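Local coordinates for probable glutathione S-transferase (Pseudomonas aeruginosa, PDB 6JWK), which probably acts as a glutathione-dependent maleylpyruvate isomerase of the zeta class of glutathione S-transferases, at residues 148-153 with 191-196; 18-23 with 197-202. All coordinates share one frame; numbering follows the deposited sequence.

Contact 1: 148-153 with 191-196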
loop_
_atom_site.group_PDB
_atom_site.type_symbol
_atom_site.label_atom_id
_atom_site.label_comp_id
_atom_site.label_asym_id
_atom_site.label_seq_id
_atom_site.Cartn_x
_atom_site.Cartn_y
_atom_site.Cartn_z
ATOM N N ARG B 148 -18.056 -7.460 7.505
ATOM C CA ARG B 148 -17.773 -8.919 7.574
ATOM C C ARG B 148 -16.645 -9.255 8.524
ATOM O O ARG B 148 -16.667 -10.360 9.049
ATOM C CB ARG B 148 -17.451 -9.483 6.186
ATOM C CG ARG B 148 -18.642 -9.265 5.274
ATOM C CD ARG B 148 -18.811 -10.272 4.197
ATOM N NE ARG B 148 -20.088 -10.050 3.556
ATOM C CZ ARG B 148 -20.513 -10.740 2.521
ATOM N NH1 ARG B 148 -19.779 -11.737 2.067
ATOM N NH2 ARG B 148 -21.696 -10.483 1.996
ATOM N N HIS B 149 -15.683 -8.375 8.782
ATOM C CA HIS B 149 -14.461 -8.829 9.487
ATOM C C HIS B 149 -14.172 -8.061 10.775
ATOM O O HIS B 149 -13.203 -8.434 11.444
ATOM C CB HIS B 149 -13.256 -8.784 8.532
ATOM C CG HIS B 149 -13.413 -9.687 7.350
ATOM N ND1 HIS B 149 -12.888 -9.374 6.098
ATOM C CD2 HIS B 149 -14.012 -10.895 7.220
ATOM C CE1 HIS B 149 -13.209 -10.346 5.247
ATOM N NE2 HIS B 149 -13.927 -11.274 5.900
ATOM N N ARG B 150 -14.864 -6.966 11.051
ATOM C CA ARG B 150 -14.567 -6.166 12.259
ATOM C C ARG B 150 -14.615 -7.047 13.511
ATOM O O ARG B 150 -15.390 -8.028 13.553
ATOM C CB ARG B 150 -15.516 -4.991 12.433
ATOM C CG ARG B 150 -16.913 -5.383 12.911
ATOM C CD ARG B 150 -17.874 -4.251 12.676
ATOM N NE ARG B 150 -17.462 -3.027 13.347
ATOM C CZ ARG B 150 -17.971 -1.827 13.090
ATOM N NH1 ARG B 150 -18.883 -1.645 12.162
ATOM N NH2 ARG B 150 -17.544 -0.791 13.756
ATOM N N ARG B 151 -13.819 -6.720 14.508
ATOM C CA ARG B 151 -13.800 -7.492 15.771
ATOM C C ARG B 151 -14.625 -6.786 16.845
ATOM O O ARG B 151 -14.902 -7.419 17.859
ATOM C CB ARG B 151 -12.362 -7.752 16.206
ATOM C CG ARG B 151 -11.574 -8.581 15.198
ATOM C CD ARG B 151 -12.012 -10.041 15.276
ATOM N NE ARG B 151 -11.920 -10.737 14.004
ATOM C CZ ARG B 151 -12.293 -11.993 13.822
ATOM N NH1 ARG B 151 -12.794 -12.664 14.856
ATOM N NH2 ARG B 151 -12.203 -12.543 12.608
ATOM N N GLY B 152 -14.949 -5.509 16.668
ATOM C CA GLY B 152 -15.536 -4.685 17.744
ATOM C C GLY B 152 -16.053 -3.353 17.241
ATOM O O GLY B 152 -16.418 -3.247 16.044
ATOM N N ALA B 153 -16.179 -2.422 18.178
ATOM C CA ALA B 153 -16.643 -1.033 17.972
ATOM C C ALA B 153 -15.729 -0.449 16.910
ATOM O O ALA B 153 -16.212 0.284 16.062
ATOM C CB ALA B 153 -16.561 -0.233 19.246
ATOM N N GLU B 191 -16.355 6.247 11.516
ATOM C CA GLU B 191 -15.724 7.573 11.461
ATOM C C GLU B 191 -16.192 8.403 12.658
ATOM O O GLU B 191 -15.336 9.015 13.298
ATOM C CB GLU B 191 -16.038 8.235 10.134
ATOM C CG GLU B 191 -15.453 9.624 10.024
ATOM C CD GLU B 191 -15.968 10.410 8.822
ATOM O OE1 GLU B 191 -17.065 10.104 8.386
ATOM O OE2 GLU B 191 -15.230 11.325 8.296
ATOM N N GLY B 192 -17.499 8.427 12.938
ATOM C CA GLY B 192 -18.073 9.184 14.072
ATOM C C GLY B 192 -17.516 8.691 15.392
ATOM O O GLY B 192 -17.127 9.533 16.225
ATOM N N ARG B 193 -17.358 7.376 15.578
ATOM C CA ARG B 193 -16.757 6.877 16.832
ATOM C C ARG B 193 -15.327 7.388 16.984
ATOM O O ARG B 193 -14.916 7.672 18.111
ATOM C CB ARG B 193 -16.680 5.357 16.935
ATOM C CG ARG B 193 -18.038 4.721 17.056
ATOM C CD ARG B 193 -17.997 3.244 17.380
ATOM N NE ARG B 193 -19.381 2.894 17.132
ATOM C CZ ARG B 193 -19.793 1.757 16.619
ATOM N NH1 ARG B 193 -18.922 0.838 16.245
ATOM N NH2 ARG B 193 -21.089 1.536 16.495
ATOM N N CYS B 194 -14.551 7.382 15.922
ATOM C CA CYS B 194 -13.152 7.911 15.964
ATOM C C CYS B 194 -13.110 9.416 16.285
ATOM O O CYS B 194 -12.342 9.825 17.183
ATOM C CB CYS B 194 -12.502 7.646 14.615
ATOM S SG CYS B 194 -12.240 5.880 14.307
ATOM N N LEU B 195 -13.864 10.230 15.546
ATOM C CA LEU B 195 -13.841 11.712 15.676
ATOM C C LEU B 195 -14.374 12.154 17.045
ATOM O O LEU B 195 -14.075 13.301 17.434
ATOM C CB LEU B 195 -14.648 12.369 14.572
ATOM C CG LEU B 195 -14.155 12.060 13.161
ATOM C CD1 LEU B 195 -14.967 12.810 12.129
ATOM C CD2 LEU B 195 -12.705 12.437 13.008
ATOM N N ALA B 196 -15.075 11.284 17.780
ATOM C CA ALA B 196 -15.513 11.615 19.163
ATOM C C ALA B 196 -14.332 11.515 20.122
ATOM O O ALA B 196 -14.481 11.889 21.275
ATOM C CB ALA B 196 -16.620 10.712 19.630
#

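Contact 2: 18-23 with 197-202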
loop_
_atom_site.group_PDB
_atom_site.type_symbol
_atom_site.label_atom_id
_atom_site.label_comp_id
_atom_site.label_asym_id
_atom_site.label_seq_id
_atom_site.Cartn_x
_atom_site.Cartn_y
_atom_site.Cartn_z
ATOM N N ALA B 18 -1.953 7.916 14.488
ATOM C CA ALA B 18 -1.181 6.829 15.138
ATOM C C ALA B 18 -0.438 7.392 16.353
ATOM O O ALA B 18 -0.457 6.779 17.484
ATOM C CB ALA B 18 -0.210 6.209 14.160
ATOM N N LEU B 19 0.306 8.485 16.161
ATOM C CA LEU B 19 1.035 9.094 17.302
ATOM C C LEU B 19 0.055 9.479 18.427
ATOM O O LEU B 19 0.409 9.280 19.597
ATOM C CB LEU B 19 1.855 10.299 16.809
ATOM C CG LEU B 19 3.018 9.918 15.903
ATOM C CD1 LEU B 19 3.607 11.150 15.201
ATOM C CD2 LEU B 19 4.122 9.200 16.685
ATOM N N ALA B 20 -1.088 10.073 18.108
ATOM C CA ALA B 20 -2.086 10.517 19.108
ATOM C C ALA B 20 -2.587 9.286 19.860
ATOM O O ALA B 20 -2.579 9.340 21.089
ATOM C CB ALA B 20 -3.202 11.313 18.490
ATOM N N LEU B 21 -2.875 8.170 19.178
ATOM C CA LEU B 21 -3.334 6.943 19.872
ATOM C C LEU B 21 -2.252 6.415 20.828
ATOM O O LEU B 21 -2.600 5.855 21.889
ATOM C CB LEU B 21 -3.741 5.893 18.833
ATOM C CG LEU B 21 -5.005 6.230 18.056
ATOM C CD1 LEU B 21 -5.186 5.239 16.906
ATOM C CD2 LEU B 21 -6.216 6.198 18.996
ATOM N N LYS B 22 -0.978 6.584 20.484
ATOM C CA LYS B 22 0.137 6.120 21.340
ATOM C C LYS B 22 0.356 7.098 22.506
ATOM O O LYS B 22 1.006 6.684 23.439
ATOM C CB LYS B 22 1.442 6.033 20.536
ATOM C CG LYS B 22 1.453 4.956 19.461
ATOM C CD LYS B 22 1.510 3.562 20.009
ATOM C CE LYS B 22 1.927 2.523 18.985
ATOM N NZ LYS B 22 1.562 1.164 19.469
ATOM N N GLY B 23 -0.092 8.351 22.396
ATOM C CA GLY B 23 0.183 9.445 23.351
ATOM C C GLY B 23 1.559 10.055 23.135
ATOM O O GLY B 23 2.153 10.520 24.113
ATOM N N LEU B 197 -13.236 10.892 19.705
ATOM C CA LEU B 197 -12.091 10.660 20.595
ATOM C C LEU B 197 -11.145 11.873 20.544
ATOM O O LEU B 197 -10.835 12.353 19.450
ATOM C CB LEU B 197 -11.353 9.395 20.158
ATOM C CG LEU B 197 -12.148 8.089 20.270
ATOM C CD1 LEU B 197 -11.303 6.959 19.720
ATOM C CD2 LEU B 197 -12.553 7.807 21.717
ATOM N N GLU B 198 -10.545 12.206 21.679
ATOM C CA GLU B 198 -9.558 13.305 21.784
ATOM C C GLU B 198 -8.364 13.037 20.837
ATOM O O GLU B 198 -7.867 14.014 20.250
ATOM C CB GLU B 198 -9.134 13.457 23.248
ATOM C CG GLU B 198 -8.125 14.574 23.453
ATOM C CD GLU B 198 -7.228 14.405 24.671
ATOM O OE1 GLU B 198 -7.771 14.188 25.788
ATOM O OE2 GLU B 198 -5.992 14.468 24.497
ATOM N N ALA B 199 -7.854 11.799 20.754
ATOM C CA ALA B 199 -6.664 11.460 19.940
ATOM C C ALA B 199 -6.947 11.867 18.485
ATOM O O ALA B 199 -6.109 12.491 17.857
ATOM C CB ALA B 199 -6.307 9.990 20.061
ATOM N N PHE B 200 -8.122 11.566 17.953
ATOM C CA PHE B 200 -8.431 11.923 16.548
ATOM C C PHE B 200 -8.614 13.434 16.393
ATOM O O PHE B 200 -8.193 14.040 15.343
ATOM C CB PHE B 200 -9.659 11.160 16.085
ATOM C CG PHE B 200 -9.355 9.735 15.735
ATOM C CD1 PHE B 200 -9.292 8.765 16.719
ATOM C CD2 PHE B 200 -9.206 9.370 14.400
ATOM C CE1 PHE B 200 -9.037 7.443 16.367
ATOM C CE2 PHE B 200 -8.973 8.054 14.060
ATOM C CZ PHE B 200 -8.845 7.100 15.035
ATOM N N GLN B 201 -9.305 14.048 17.349
ATOM C CA GLN B 201 -9.522 15.516 17.298
ATOM C C GLN B 201 -8.163 16.249 17.316
ATOM O O GLN B 201 -8.001 17.146 16.487
ATOM C CB GLN B 201 -10.396 15.969 18.465
ATOM C CG GLN B 201 -11.827 15.451 18.419
ATOM C CD GLN B 201 -12.484 15.459 19.785
ATOM O OE1 GLN B 201 -11.894 15.820 20.802
ATOM N NE2 GLN B 201 -13.689 14.949 19.845
ATOM N N ARG B 202 -7.205 15.826 18.157
ATOM C CA ARG B 202 -5.837 16.431 18.180
ATOM C C ARG B 202 -5.156 16.273 16.819
ATOM O O ARG B 202 -4.421 17.216 16.377
ATOM C CB ARG B 202 -4.948 15.750 19.217
ATOM C CG ARG B 202 -5.330 16.069 20.649
ATOM C CD ARG B 202 -4.728 15.029 21.581
ATOM N NE ARG B 202 -3.322 15.311 21.740
ATOM C CZ ARG B 202 -2.822 16.114 22.683
ATOM N NH1 ARG B 202 -1.516 16.344 22.743
ATOM N NH2 ARG B 202 -3.623 16.672 23.582
#

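Contact 1: 148-153 with 191-196
R150 turns its CG between its backbone N and carbonyl carbon (chi1 75°) and bends again at chi3, while R193 stays extended from CG to NE, and the two arginines meet at the carbonyl of A153. The contact lies in the all-helical C-terminal domain of the GST fold, where the loop after helix 124-149 passes R193 on helix 185-195. The A153 oxygen accepts a hydrogen bond from each arginine, both bent (N-H...O 144° from R193 NH1). R193 NH1 comes in on a lone pair, in the carbonyl plane, 2.8 Å from A153 O, and the acceptor lies in the guanidinium plane. R150 NH2 arrives from above the carbonyl plane, 2.9 Å from A153 O. The first residue beyond the helix, R150, also bonds within its own loop: its NE reaches G152 O at 2.9 Å, which helps fix the rotation of its guanidinium group. The shared carbonyl probably offsets part of the cost of bringing the two positive groups close. R193 NH2 also makes a long, weak ion pair with E189. The guanidinium planes are 45° apart, and R150 NH2 stands 3.3 Å from R193 NH1, both of them donors.

Contact 2: 18-23 with 197-202
A20 and A199 bring their methyl groups into contact where helix 10-22 of the thioredoxin-like N-terminal domain packs on helix 198-203 of the C-terminal domain. The short axes approach to 8.3 Å at 141°, nearer antiparallel than parallel, and with such small residues at the crossing the CA atoms of A20 and A199 come within 4.7 Å. A20 CB rests 3.7 Å from A199 CB and also sits 3.2 Å from A199 O, so the alanine methyl presses against backbone as well as side chain. Beside this pair, L21 sends CD2 to 3.9 Å from A199 CB and, further along, to 4.1 Å from F200 CE1. F200 leaves its backbone away from helix 10-22, but its CG stands beside the backbone N (chi1 -78°) and CE1 comes back to the leucine, which meets the ring obliquely; A160, E164 and V168 pack on the same ring. The solvent side is looser: there E198 and R202 are exposed, R202 NH2 makes a weak salt bridge to E198 OE2 at 3.4 Å, and R202 NH1 pairs with D25. No hydrogen bond crosses between the two segments, so close apolar packing holds this part of the domain interface.

Overall arrangement
The centres of contact 1 and contact 2 lie about 15 Å apart. Along the chain the order is 18-23, 148-153, 191-196 and 197-202, so both segments of contact 1 fall between those of contact 2. Contact 1 stays within the helical C-terminal domain, whereas contact 2 joins that domain to the N-terminal one. They are linked through the turn between helix 185-195 and helix 198-203: Q201 NE2 probably hydrogen-bonds to L195 O at 2.9 Å, and F200 CB packs against C194 O. The second segments of the two contacts thus form one run of chain, 191-202, linking a surface contact of the helical domain to a partly buried contact between domains.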